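Local coordinates for DUF1460 domain-containing protein (Legionella pneumophila subsp. pneumophila, PDB 2IM9) that is of unknown function but belongs to the N-acetylmuramoyl-L-alanine amidase-like family and may cleave amide bonds in peptidoglycan, at residues 40-45 / 106-111; 102-107 / 116-121; 222-227 / 298-303; 245-250 / 279-284. One frame throughout, in Å; residues are numbered along the deposited sequence. Where two conformers were deposited one is given.

How the contacts relate
Contacts 1 and 2 lie in the helical part of the chain and share Ala106 and Leu107 of helix 95-107. Their centres are 11 Å apart. They touch where Leu41 CD2 of contact 1 comes 4.2 Å from Leu105 CD2 of contact 2. Contacts 3 and 4 lie at the antiparallel sheet, with centres 12 Å apart. They meet where Tyr299 CE2 comes 3.5 Å from Phe281 CE2 and Leu300 CD2 comes 4.0 Å from Ile249 CD1. Contact 2 approaches contact 4 to about 4 Å between nearest atoms, without touching. Contacts 1 and 3 are farthest apart, with centres 35 Å from each other.

Contact 1. Residues 40-45 / 106-111; sequences KLYHTL and ALANSL
One face of the Tyr42 ring covers the peptide link between Asn109 and Ser110. Ser110 N sits 3.4 Å above the ring plane of Tyr42, over its centre. Asn109 C is displaced toward the rim of the same face. Two more backbone atoms approach the ring obliquely: Ala108 O, 3.3 Å from Tyr42 CE1, and Leu111 N, 3.6 Å from Tyr42 CD2. The arrangement is a helix packed on the turn of a helical hairpin. Helix 27-45 supplies the ring, and the turn joins helix 95-107 to helix 111-122.

The ring reaches the turn because CG of Tyr42 lies anti to the carbonyl carbon (chi1 -77°). It meets mainly main-chain atoms there. Tyr42 CE2 also comes 3.3 Å from Ser110 O. Ser110 is the N-cap of helix 111-122, and its OG is hydrogen-bonded with Ser113 OG. Asn109 O is held by the ND2 of Asn46. No hydrogen bond joins the two segments directly. The phenol oxygen bonds to Leu105 O, one residue before the segment. Tyr42 OH also lies 3.4 Å from the methyl carbon CB of Ala108.

Contact 2. Residues 102-107 / 116-121; sequences VLSLAL and ECLKHT
Ser104 of helix 102-107 packs closely on Leu118 of helix 116-121. Their CA atoms are 5.1 Å apart. Ser104 OG touches Leu118 CA at 3.2 Å, and the CD1 methyl of Leu118 lies 3.5 Å from Ser104 OG. With a serine at the crossing of this helical hairpin, the axes of the short segments come within 8.5 Å. The segment directions make 137°, closer to antiparallel than to parallel. Ser104 CB also meets Cys117 CB at 4.0 Å.

Packing is looser toward Leu107, whose CB touches Cys117 SG in the conformer given. Glu116, Lys119 and His120 occupy the partly exposed outer side of helix 116-121. There His120 ND1 donates to Glu116 O at 3.1 Å, with that oxygen in the ring plane. The backbone N of His120 reaches the same oxygen from the opposite face of the carbonyl.

Thr121 OG1 donates to Cys117 O at 2.8 Å, from above the carbonyl plane. Ser104 OG bonds to Asn100 O, one turn earlier. Cys117 also forms a disulfide with Cys327, which ties the C-terminal tail to the hairpin. The two segments share no hydrogen bond. Both hydroxyls bond within their own helices, and van der Waals contact joins the segments.

Contact 3. Residues 222-227 / 298-303; sequences IPFTAL and DYLDKA
Phe224 lays its ring across Leu300, and the two side chains cross at about a right angle. The arrangement is a helix-on-helix contact beside an antiparallel sheet. Short helix 224-227, which follows strand 214-223, meets helix 296-303. Phe224 CE1 is 3.9 Å from Leu300 CD2 and 4.0 Å from Leu300 CB. Phe224 CZ touches the same methyl, CD2. Leu300 O lies above one face of the Phe224 ring, 4.2 Å from its plane and displaced toward the rim. Farther along the helix, Ala303 C approaches Phe224 CE2 obliquely at 4.1 Å. The methyl of Ala303 adds a contact to Phe224 CZ. All of these are apolar or van der Waals contacts, and no hydrogen bond crosses between the segments.

Backbone features place the ring. Pro223 is the N-cap of the short helix. Its carbonyl oxygen accepts from two amides, Ala226 N at 3.0 Å and Leu227 N at 3.1 Å. This tight turn brings Phe224 and Leu227 to the same partner. CG of Phe224 is anti to the carbonyl carbon (chi1 -67°), which carries the ring toward helix 296-303.

The next shell combines strands, a loop and helix 235-238. Phe224 shares backbone hydrogen bonding with Lys310 and rests on Ile309. Leu300 also touches Ile312 and Ile249 on the strands and Phe238 of helix 235-238. Leu227 reaches Ile312 and Phe238 as well. Leu227 adds one methyl-to-methyl contact, its CD1 4.3 Å from Leu300 CD1.

Contact 4. Residues 245-250 / 279-284; sequences AVIEII and LFFRQA
Phe281 O accepts a hydrogen bond from Gln283 NE2, at 3.2 Å and an N-H...O angle of 163°. The bond is nearly straight at the hydrogen. At the oxygen the donor stands 54° out of the carbonyl plane, so it does not use a lone pair. The oxygen does lie close to the amide plane of Gln283. With this bond the glutamine folds back over the ring of Phe281, two residues earlier. Gln283 CG sits 3.3 Å above the Phe281 ring plane, over its centre. The first torsion of Gln283 is off the usual staggered positions, which suggests a somewhat strained fold.

The Phe281 ring is the part that reaches segment 245-250. Its CG is anti to the backbone N (chi1 -175°), which swings the ring over toward that segment. Ile247 CB approaches Phe281 CE1 at 3.8 Å, obliquely to the ring. Ile247 CD1 meets Phe281 CD1 at 4.0 Å. Ile249 adds its tip, with CD1 4.2 Å from Phe281 CZ. These contacts are apolar, and all three residues are buried. Val294 of strand 290-295 also touches the ring.

No hydrogen bond joins the two segments. Strand 264-275 pairs with both of their strands. Ile247 bonds through its backbone with Gly270, and Ile249 with Ser267. Phe281 thus reaches across to the second strand over. Such packing across one face of an antiparallel sheet is consistent with the papain-like fold expected for this family.

Contact 1. Residues 40-45 / 106-111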
loop_
_atom_site.group_PDB
_atom_site.type_symbol
_atom_site.label_atom_id
_atom_site.label_comp_id
_atom_site.label_asym_id
_atom_site.label_seq_id
_atom_site.Cartn_x
_atom_site.Cartn_y
_atom_site.Cartn_z
ATOM N N LYS A 40 5.470 14.699 18.161
ATOM C CA LYS A 40 4.286 15.199 18.873
ATOM C C LYS A 40 3.155 14.196 18.899
ATOM O O LYS A 40 2.488 14.046 19.929
ATOM C CB LYS A 40 3.781 16.526 18.286
ATOM C CG LYS A 40 4.705 17.706 18.548
ATOM C CD LYS A 40 4.207 18.973 17.861
ATOM C CE LYS A 40 5.279 20.070 17.881
ATOM N NZ LYS A 40 4.699 21.430 17.656
ATOM N N LEU A 41 2.930 13.513 17.775
ATOM C CA LEU A 41 1.891 12.494 17.719
ATOM C C LEU A 41 2.079 11.478 18.836
ATOM O O LEU A 41 1.135 11.178 19.570
ATOM C CB LEU A 41 1.850 11.788 16.356
ATOM C CG LEU A 41 0.833 10.644 16.243
ATOM C CD1 LEU A 41 -0.618 11.130 16.429
ATOM C CD2 LEU A 41 0.999 9.974 14.899
ATOM N N TYR A 42 3.306 10.972 18.979
ATOM C CA TYR A 42 3.589 9.952 19.996
ATOM C C TYR A 42 3.427 10.438 21.413
ATOM O O TYR A 42 2.964 9.687 22.265
ATOM C CB TYR A 42 4.951 9.305 19.785
ATOM C CG TYR A 42 4.906 8.299 18.658
ATOM C CD1 TYR A 42 4.027 7.216 18.709
ATOM C CD2 TYR A 42 5.729 8.436 17.540
ATOM C CE1 TYR A 42 3.967 6.295 17.661
ATOM C CE2 TYR A 42 5.693 7.517 16.500
ATOM C CZ TYR A 42 4.808 6.452 16.567
ATOM O OH TYR A 42 4.757 5.541 15.539
ATOM N N HIS A 43 3.788 11.691 21.661
ATOM C CA HIS A 43 3.546 12.297 22.970
ATOM C C HIS A 43 2.069 12.185 23.331
ATOM O O HIS A 43 1.733 11.790 24.447
ATOM C CB HIS A 43 4.033 13.751 23.009
ATOM C CG HIS A 43 5.519 13.886 23.138
ATOM N ND1 HIS A 43 6.260 13.141 24.034
ATOM C CD2 HIS A 43 6.403 14.690 22.500
ATOM C CE1 HIS A 43 7.535 13.472 23.933
ATOM N NE2 HIS A 43 7.649 14.409 23.007
ATOM N N THR A 44 1.192 12.474 22.370
ATOM C CA THR A 44 -0.250 12.315 22.570
ATOM C C THR A 44 -0.630 10.845 22.735
ATOM O O THR A 44 -1.344 10.490 23.681
ATOM C CB THR A 44 -1.074 12.923 21.407
ATOM O OG1 THR A 44 -0.605 14.244 21.117
ATOM C CG2 THR A 44 -2.553 12.991 21.767
ATOM N N LEU A 45 -0.155 9.992 21.828
ATOM C CA LEU A 45 -0.521 8.577 21.844
ATOM C C LEU A 45 -0.053 7.867 23.103
ATOM O O LEU A 45 -0.805 7.094 23.693
ATOM C CB LEU A 45 0.022 7.833 20.622
ATOM C CG LEU A 45 -0.661 7.956 19.260
ATOM C CD1 LEU A 45 0.107 7.116 18.250
ATOM C CD2 LEU A 45 -2.154 7.554 19.292
ATOM N N ALA A 106 1.480 2.979 13.622
ATOM C CA ALA A 106 0.670 2.181 14.545
ATOM C C ALA A 106 1.497 1.119 15.245
ATOM O O ALA A 106 1.222 0.773 16.393
ATOM C CB ALA A 106 -0.523 1.540 13.815
ATOM N N LEU A 107 2.503 0.596 14.550
ATOM C CA LEU A 107 3.344 -0.460 15.082
ATOM C C LEU A 107 4.407 0.019 16.058
ATOM O O LEU A 107 4.935 -0.793 16.819
ATOM C CB LEU A 107 4.041 -1.184 13.938
ATOM C CG LEU A 107 3.176 -2.095 13.078
ATOM C CD1 LEU A 107 4.048 -2.558 11.932
ATOM C CD2 LEU A 107 2.664 -3.274 13.897
ATOM N N ALA A 108 4.693 1.318 16.040
ATOM C CA ALA A 108 5.806 1.902 16.787
ATOM C C ALA A 108 5.309 2.755 17.933
ATOM O O ALA A 108 4.123 3.046 18.006
ATOM C CB ALA A 108 6.661 2.742 15.841
ATOM N N ASN A 109 6.233 3.170 18.812
ATOM C CA ASN A 109 5.926 4.009 19.973
ATOM C C ASN A 109 6.706 5.311 20.022
ATOM O O ASN A 109 6.651 6.038 21.018
ATOM C CB ASN A 109 6.238 3.261 21.267
ATOM C CG ASN A 109 5.163 2.289 21.655
ATOM O OD1 ASN A 109 5.451 1.130 21.938
ATOM N ND2 ASN A 109 3.917 2.753 21.695
ATOM N N SER A 110 7.464 5.594 18.969
ATOM C CA SER A 110 8.381 6.730 18.979
ATOM C C SER A 110 8.789 7.060 17.553
ATOM O O SER A 110 8.690 6.209 16.671
ATOM C CB SER A 110 9.633 6.379 19.795
ATOM O OG SER A 110 10.431 5.406 19.128
ATOM N N LEU A 111 9.280 8.277 17.336
ATOM C CA LEU A 111 9.806 8.648 16.014
ATOM C C LEU A 111 10.888 7.653 15.562
ATOM O O LEU A 111 10.917 7.230 14.397
ATOM C CB LEU A 111 10.350 10.077 16.045
ATOM C CG LEU A 111 11.140 10.546 14.829
ATOM C CD1 LEU A 111 10.238 10.666 13.597
ATOM C CD2 LEU A 111 11.844 11.876 15.119
#

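Contact 2. Residues 102-107 / 116-121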
loop_
_atom_site.group_PDB
_atom_site.type_symbol
_atom_site.label_atom_id
_atom_site.label_comp_id
_atom_site.label_asym_id
_atom_site.label_seq_id
_atom_site.Cartn_x
_atom_site.Cartn_y
_atom_site.Cartn_z
ATOM N N VAL A 102 0.812 4.833 7.905
ATOM C CA VAL A 102 -0.119 4.549 9.007
ATOM C C VAL A 102 0.281 3.273 9.769
ATOM O O VAL A 102 0.360 3.286 11.005
ATOM C CB VAL A 102 -1.584 4.459 8.529
ATOM C CG1 VAL A 102 -2.472 3.916 9.669
ATOM C CG2 VAL A 102 -2.062 5.839 8.062
ATOM N N LEU A 103 0.539 2.188 9.034
ATOM C CA LEU A 103 0.934 0.929 9.664
ATOM C C LEU A 103 2.191 1.081 10.508
ATOM O O LEU A 103 2.233 0.610 11.646
ATOM C CB LEU A 103 1.135 -0.177 8.623
ATOM C CG LEU A 103 -0.150 -0.702 7.985
ATOM C CD1 LEU A 103 0.207 -1.743 6.913
ATOM C CD2 LEU A 103 -1.113 -1.265 9.040
ATOM N N SER A 104 3.203 1.749 9.960
ATOM C CA SER A 104 4.467 1.923 10.676
ATOM C C SER A 104 4.306 2.800 11.917
ATOM O O SER A 104 4.929 2.516 12.938
ATOM C CB SER A 104 5.560 2.455 9.746
ATOM O OG SER A 104 5.737 1.575 8.641
ATOM N N LEU A 105 3.476 3.842 11.851
ATOM C CA LEU A 105 3.165 4.647 13.052
ATOM C C LEU A 105 2.426 3.790 14.088
ATOM O O LEU A 105 2.721 3.856 15.282
ATOM C CB LEU A 105 2.320 5.888 12.712
ATOM C CG LEU A 105 3.060 7.017 11.975
ATOM C CD1 LEU A 105 2.085 7.954 11.277
ATOM C CD2 LEU A 105 3.963 7.787 12.957
ATOM N N ALA A 106 1.480 2.979 13.622
ATOM C CA ALA A 106 0.670 2.181 14.545
ATOM C C ALA A 106 1.497 1.119 15.245
ATOM O O ALA A 106 1.222 0.773 16.393
ATOM C CB ALA A 106 -0.523 1.540 13.815
ATOM N N LEU A 107 2.503 0.596 14.550
ATOM C CA LEU A 107 3.344 -0.460 15.082
ATOM C C LEU A 107 4.407 0.019 16.058
ATOM O O LEU A 107 4.935 -0.793 16.819
ATOM C CB LEU A 107 4.041 -1.184 13.938
ATOM C CG LEU A 107 3.176 -2.095 13.078
ATOM C CD1 LEU A 107 4.048 -2.558 11.932
ATOM C CD2 LEU A 107 2.664 -3.274 13.897
ATOM N N GLU A 116 12.354 2.933 11.898
ATOM C CA GLU A 116 12.823 1.569 11.714
ATOM C C GLU A 116 11.719 0.690 11.110
ATOM O O GLU A 116 11.957 -0.087 10.181
ATOM C CB GLU A 116 13.262 1.009 13.063
ATOM C CG GLU A 116 14.046 -0.275 12.948
ATOM N N CYS A 117 10.510 0.825 11.643
ATOM C CA CYS A 117 9.361 0.063 11.164
ATOM C C CYS A 117 9.066 0.399 9.702
ATOM O O CYS A 117 8.766 -0.486 8.890
ATOM C CB CYS A 117 8.121 0.357 12.014
ATOM S SG CYS A 117 8.108 -0.362 13.686
ATOM N N LEU A 118 9.135 1.683 9.380
ATOM C CA LEU A 118 8.850 2.110 8.010
ATOM C C LEU A 118 9.898 1.559 7.056
ATOM O O LEU A 118 9.557 1.039 5.990
ATOM C CB LEU A 118 8.776 3.637 7.900
ATOM C CG LEU A 118 8.352 4.114 6.498
ATOM C CD1 LEU A 118 6.921 3.659 6.143
ATOM C CD2 LEU A 118 8.473 5.636 6.394
ATOM N N LYS A 119 11.161 1.645 7.451
ATOM C CA LYS A 119 12.245 1.102 6.612
ATOM C C LYS A 119 11.990 -0.387 6.326
ATOM O O LYS A 119 12.082 -0.828 5.178
ATOM C CB LYS A 119 13.623 1.335 7.248
ATOM C CG LYS A 119 14.785 1.002 6.317
ATOM C CD LYS A 119 16.147 1.406 6.928
ATOM C CE LYS A 119 16.500 0.602 8.158
ATOM N NZ LYS A 119 17.734 1.171 8.818
ATOM N N HIS A 120 11.627 -1.155 7.358
ATOM C CA HIS A 120 11.394 -2.583 7.168
ATOM C C HIS A 120 10.084 -2.948 6.483
ATOM O O HIS A 120 9.931 -4.075 6.050
ATOM C CB HIS A 120 11.545 -3.341 8.494
ATOM C CG HIS A 120 12.969 -3.563 8.872
ATOM N ND1 HIS A 120 13.711 -2.624 9.555
ATOM C CD2 HIS A 120 13.805 -4.596 8.619
ATOM C CE1 HIS A 120 14.939 -3.084 9.732
ATOM N NE2 HIS A 120 15.019 -4.279 9.177
ATOM N N THR A 121 9.148 -2.008 6.376
ATOM C CA THR A 121 7.887 -2.259 5.686
ATOM C C THR A 121 8.007 -1.874 4.203
ATOM O O THR A 121 7.411 -2.539 3.339
ATOM C CB THR A 121 6.708 -1.478 6.353
ATOM O OG1 THR A 121 6.630 -1.823 7.745
ATOM C CG2 THR A 121 5.386 -1.854 5.721
#

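Contact 3. Residues 222-227 / 298-303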
loop_
_atom_site.group_PDB
_atom_site.type_symbol
_atom_site.label_atom_id
_atom_site.label_comp_id
_atom_site.label_asym_id
_atom_site.label_seq_id
_atom_site.Cartn_x
_atom_site.Cartn_y
_atom_site.Cartn_z
ATOM N N ILE A 222 -12.167 -11.715 -3.028
ATOM C CA ILE A 222 -13.605 -11.944 -2.974
ATOM C C ILE A 222 -14.171 -11.230 -4.185
ATOM O O ILE A 222 -14.011 -10.014 -4.325
ATOM C CB ILE A 222 -14.226 -11.341 -1.720
ATOM C CG1 ILE A 222 -13.597 -11.942 -0.457
ATOM C CG2 ILE A 222 -15.739 -11.626 -1.667
ATOM C CD1 ILE A 222 -14.014 -11.199 0.785
ATOM N N PRO A 223 -14.828 -11.980 -5.078
ATOM C CA PRO A 223 -15.338 -11.426 -6.327
ATOM C C PRO A 223 -16.608 -10.588 -6.153
ATOM O O PRO A 223 -17.403 -10.847 -5.238
ATOM C CB PRO A 223 -15.683 -12.682 -7.129
ATOM C CG PRO A 223 -16.038 -13.662 -6.129
ATOM C CD PRO A 223 -15.110 -13.426 -4.975
ATOM N N PHE A 224 -16.808 -9.625 -7.052
ATOM C CA PHE A 224 -18.016 -8.800 -7.038
ATOM C C PHE A 224 -19.262 -9.637 -7.297
ATOM O O PHE A 224 -20.356 -9.279 -6.848
ATOM C CB PHE A 224 -17.942 -7.648 -8.045
ATOM C CG PHE A 224 -16.914 -6.598 -7.713
ATOM C CD1 PHE A 224 -16.582 -6.304 -6.395
ATOM C CD2 PHE A 224 -16.288 -5.884 -8.740
ATOM C CE1 PHE A 224 -15.638 -5.329 -6.097
ATOM C CE2 PHE A 224 -15.364 -4.899 -8.460
ATOM C CZ PHE A 224 -15.018 -4.624 -7.126
ATOM N N THR A 225 -19.098 -10.749 -8.007
ATOM C CA THR A 225 -20.224 -11.661 -8.242
ATOM C C THR A 225 -20.774 -12.217 -6.920
ATOM O O THR A 225 -21.949 -12.619 -6.845
ATOM C CB THR A 225 -19.834 -12.824 -9.168
ATOM O OG1 THR A 225 -18.711 -13.524 -8.606
ATOM C CG2 THR A 225 -19.486 -12.294 -10.551
ATOM N N ALA A 226 -19.931 -12.240 -5.886
ATOM C CA ALA A 226 -20.342 -12.667 -4.548
ATOM C C ALA A 226 -20.805 -11.479 -3.710
ATOM O O ALA A 226 -21.851 -11.522 -3.079
ATOM C CB ALA A 226 -19.200 -13.406 -3.849
ATOM N N LEU A 227 -20.018 -10.410 -3.714
ATOM C CA LEU A 227 -20.289 -9.251 -2.871
ATOM C C LEU A 227 -21.550 -8.520 -3.300
ATOM O O LEU A 227 -22.171 -7.827 -2.494
ATOM C CB LEU A 227 -19.110 -8.281 -2.901
ATOM C CG LEU A 227 -17.854 -8.722 -2.154
ATOM C CD1 LEU A 227 -16.740 -7.733 -2.475
ATOM C CD2 LEU A 227 -18.085 -8.757 -0.650
ATOM N N ASP A 298 -20.587 1.485 -1.485
ATOM C CA ASP A 298 -20.779 2.410 -2.615
ATOM C C ASP A 298 -19.568 2.463 -3.546
ATOM O O ASP A 298 -19.723 2.478 -4.764
ATOM C CB ASP A 298 -21.091 3.816 -2.114
ATOM C CG ASP A 298 -22.422 3.905 -1.416
ATOM O OD1 ASP A 298 -23.220 2.923 -1.493
ATOM O OD2 ASP A 298 -22.668 4.970 -0.789
ATOM N N TYR A 299 -18.370 2.496 -2.963
ATOM C CA TYR A 299 -17.130 2.540 -3.732
ATOM C C TYR A 299 -17.033 1.322 -4.666
ATOM O O TYR A 299 -16.748 1.445 -5.876
ATOM C CB TYR A 299 -15.936 2.586 -2.768
ATOM C CG TYR A 299 -14.598 2.592 -3.458
ATOM C CD1 TYR A 299 -14.011 3.793 -3.876
ATOM C CD2 TYR A 299 -13.922 1.399 -3.698
ATOM C CE1 TYR A 299 -12.776 3.798 -4.517
ATOM C CE2 TYR A 299 -12.702 1.385 -4.358
ATOM C CZ TYR A 299 -12.138 2.583 -4.764
ATOM O OH TYR A 299 -10.919 2.560 -5.398
ATOM N N LEU A 300 -17.259 0.139 -4.108
ATOM C CA LEU A 300 -17.143 -1.091 -4.878
ATOM C C LEU A 300 -18.277 -1.223 -5.879
ATOM O O LEU A 300 -18.082 -1.759 -6.961
ATOM C CB LEU A 300 -17.079 -2.316 -3.953
ATOM C CG LEU A 300 -15.835 -2.359 -3.049
ATOM C CD1 LEU A 300 -15.854 -3.578 -2.158
ATOM C CD2 LEU A 300 -14.540 -2.335 -3.864
ATOM N N ASP A 301 -19.461 -0.721 -5.524
ATOM C CA ASP A 301 -20.595 -0.783 -6.444
ATOM C C ASP A 301 -20.269 -0.001 -7.727
ATOM O O ASP A 301 -20.536 -0.471 -8.837
ATOM C CB ASP A 301 -21.869 -0.259 -5.785
ATOM C CG ASP A 301 -23.079 -0.382 -6.694
ATOM O OD1 ASP A 301 -23.401 -1.512 -7.115
ATOM O OD2 ASP A 301 -23.684 0.667 -7.009
ATOM N N LYS A 302 -19.670 1.174 -7.559
ATOM C CA LYS A 302 -19.198 1.985 -8.685
ATOM C C LYS A 302 -18.050 1.301 -9.428
ATOM O O LYS A 302 -17.949 1.406 -10.650
ATOM C CB LYS A 302 -18.748 3.369 -8.211
ATOM C CG LYS A 302 -19.853 4.205 -7.588
ATOM C CD LYS A 302 -19.286 5.496 -7.016
ATOM C CE LYS A 302 -20.382 6.388 -6.422
ATOM N NZ LYS A 302 -20.913 5.852 -5.125
ATOM N N ALA A 303 -17.189 0.598 -8.694
ATOM C CA ALA A 303 -16.045 -0.093 -9.306
ATOM C C ALA A 303 -16.470 -1.282 -10.165
ATOM O O ALA A 303 -15.752 -1.661 -11.090
ATOM C CB ALA A 303 -15.031 -0.531 -8.231
#

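Contact 4. Residues 245-250 / 279-284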
loop_
_atom_site.group_PDB
_atom_site.type_symbol
_atom_site.label_atom_id
_atom_site.label_comp_id
_atom_site.label_asym_id
_atom_site.label_seq_id
_atom_site.Cartn_x
_atom_site.Cartn_y
_atom_site.Cartn_z
ATOM N N ALA A 245 -8.582 -3.468 8.883
ATOM C CA ALA A 245 -7.997 -4.359 7.871
ATOM C C ALA A 245 -7.445 -3.527 6.699
ATOM O O ALA A 245 -7.825 -2.360 6.508
ATOM C CB ALA A 245 -9.024 -5.368 7.374
ATOM N N VAL A 246 -6.520 -4.119 5.945
ATOM C CA VAL A 246 -6.019 -3.520 4.719
ATOM C C VAL A 246 -6.801 -4.129 3.565
ATOM O O VAL A 246 -6.865 -5.370 3.450
ATOM C CB VAL A 246 -4.501 -3.810 4.536
ATOM C CG1 VAL A 246 -4.036 -3.357 3.157
ATOM C CG2 VAL A 246 -3.679 -3.128 5.682
ATOM N N ILE A 247 -7.419 -3.263 2.748
ATOM C CA ILE A 247 -8.208 -3.698 1.573
ATOM C C ILE A 247 -7.456 -3.350 0.300
ATOM O O ILE A 247 -7.099 -2.183 0.103
ATOM C CB ILE A 247 -9.580 -2.965 1.512
ATOM C CG1 ILE A 247 -10.423 -3.296 2.747
ATOM C CG2 ILE A 247 -10.331 -3.339 0.243
ATOM C CD1 ILE A 247 -11.615 -2.356 2.881
ATOM N N GLU A 248 -7.197 -4.357 -0.533
ATOM C CA GLU A 248 -6.565 -4.159 -1.845
ATOM C C GLU A 248 -7.552 -4.405 -2.978
ATOM O O GLU A 248 -8.350 -5.352 -2.939
ATOM C CB GLU A 248 -5.339 -5.072 -1.998
ATOM C CG GLU A 248 -4.234 -4.738 -1.008
ATOM C CD GLU A 248 -3.138 -5.789 -0.888
ATOM O OE1 GLU A 248 -3.247 -6.866 -1.513
ATOM O OE2 GLU A 248 -2.152 -5.505 -0.169
ATOM N N ILE A 249 -7.473 -3.561 -4.003
ATOM C CA ILE A 249 -8.398 -3.650 -5.120
ATOM C C ILE A 249 -7.749 -4.495 -6.215
ATOM O O ILE A 249 -6.654 -4.158 -6.666
ATOM C CB ILE A 249 -8.764 -2.235 -5.659
ATOM C CG1 ILE A 249 -9.365 -1.341 -4.553
ATOM C CG2 ILE A 249 -9.664 -2.356 -6.898
ATOM C CD1 ILE A 249 -10.554 -1.945 -3.794
ATOM N N ILE A 250 -8.433 -5.561 -6.651
ATOM C CA ILE A 250 -7.814 -6.614 -7.464
ATOM C C ILE A 250 -8.311 -6.621 -8.901
ATOM O O ILE A 250 -9.527 -6.594 -9.145
ATOM C CB ILE A 250 -8.070 -8.020 -6.816
ATOM C CG1 ILE A 250 -7.644 -8.019 -5.329
ATOM C CG2 ILE A 250 -7.367 -9.135 -7.616
ATOM C CD1 ILE A 250 -6.206 -7.550 -5.064
ATOM N N LEU A 279 -19.408 0.571 7.055
ATOM C CA LEU A 279 -18.026 0.267 6.682
ATOM C C LEU A 279 -17.503 1.261 5.649
ATOM O O LEU A 279 -18.095 1.421 4.573
ATOM C CB LEU A 279 -17.924 -1.162 6.163
ATOM C CG LEU A 279 -16.554 -1.693 5.738
ATOM C CD1 LEU A 279 -15.551 -1.576 6.867
ATOM C CD2 LEU A 279 -16.748 -3.148 5.285
ATOM N N PHE A 280 -16.370 1.883 5.986
ATOM C CA PHE A 280 -15.707 2.854 5.128
ATOM C C PHE A 280 -14.374 2.348 4.577
ATOM O O PHE A 280 -13.713 1.492 5.171
ATOM C CB PHE A 280 -15.548 4.203 5.852
ATOM C CG PHE A 280 -16.867 4.868 6.144
ATOM C CD1 PHE A 280 -17.429 5.761 5.239
ATOM C CD2 PHE A 280 -17.584 4.530 7.288
ATOM C CE1 PHE A 280 -18.692 6.345 5.495
ATOM C CE2 PHE A 280 -18.822 5.103 7.548
ATOM C CZ PHE A 280 -19.373 6.013 6.646
ATOM N N PHE A 281 -14.031 2.874 3.421
ATOM C CA PHE A 281 -12.748 2.629 2.776
ATOM C C PHE A 281 -11.983 3.930 2.947
ATOM O O PHE A 281 -12.334 4.967 2.369
ATOM C CB PHE A 281 -12.993 2.285 1.310
ATOM C CG PHE A 281 -11.776 1.888 0.539
ATOM C CD1 PHE A 281 -10.765 1.097 1.110
ATOM C CD2 PHE A 281 -11.688 2.217 -0.812
ATOM C CE1 PHE A 281 -9.666 0.690 0.353
ATOM C CE2 PHE A 281 -10.578 1.801 -1.576
ATOM C CZ PHE A 281 -9.575 1.045 -0.987
ATOM N N ARG A 282 -10.964 3.885 3.799
ATOM C CA ARG A 282 -10.171 5.076 4.094
ATOM C C ARG A 282 -8.882 5.000 3.295
ATOM O O ARG A 282 -8.100 4.080 3.464
ATOM C CB ARG A 282 -9.880 5.154 5.590
ATOM C CG ARG A 282 -9.093 6.406 5.999
ATOM C CD ARG A 282 -9.065 6.516 7.519
ATOM N NE ARG A 282 -10.368 6.913 8.052
ATOM C CZ ARG A 282 -10.703 6.816 9.333
ATOM N NH1 ARG A 282 -9.843 6.327 10.221
ATOM N NH2 ARG A 282 -11.910 7.208 9.729
ATOM N N GLN A 283 -8.680 5.949 2.382
ATOM C CA GLN A 283 -7.530 5.859 1.475
ATOM C C GLN A 283 -7.147 7.197 0.893
ATOM O O GLN A 283 -7.913 8.155 0.969
ATOM C CB GLN A 283 -7.734 4.830 0.336
ATOM C CG GLN A 283 -9.155 4.501 -0.010
ATOM C CD GLN A 283 -9.843 5.569 -0.856
ATOM O OE1 GLN A 283 -9.442 5.838 -2.000
ATOM N NE2 GLN A 283 -10.927 6.128 -0.320
ATOM N N ALA A 284 -5.931 7.249 0.364
ATOM C CA ALA A 284 -5.421 8.415 -0.334
ATOM C C ALA A 284 -5.899 8.267 -1.769
ATOM O O ALA A 284 -5.507 7.322 -2.477
ATOM C CB ALA A 284 -3.893 8.457 -0.252
#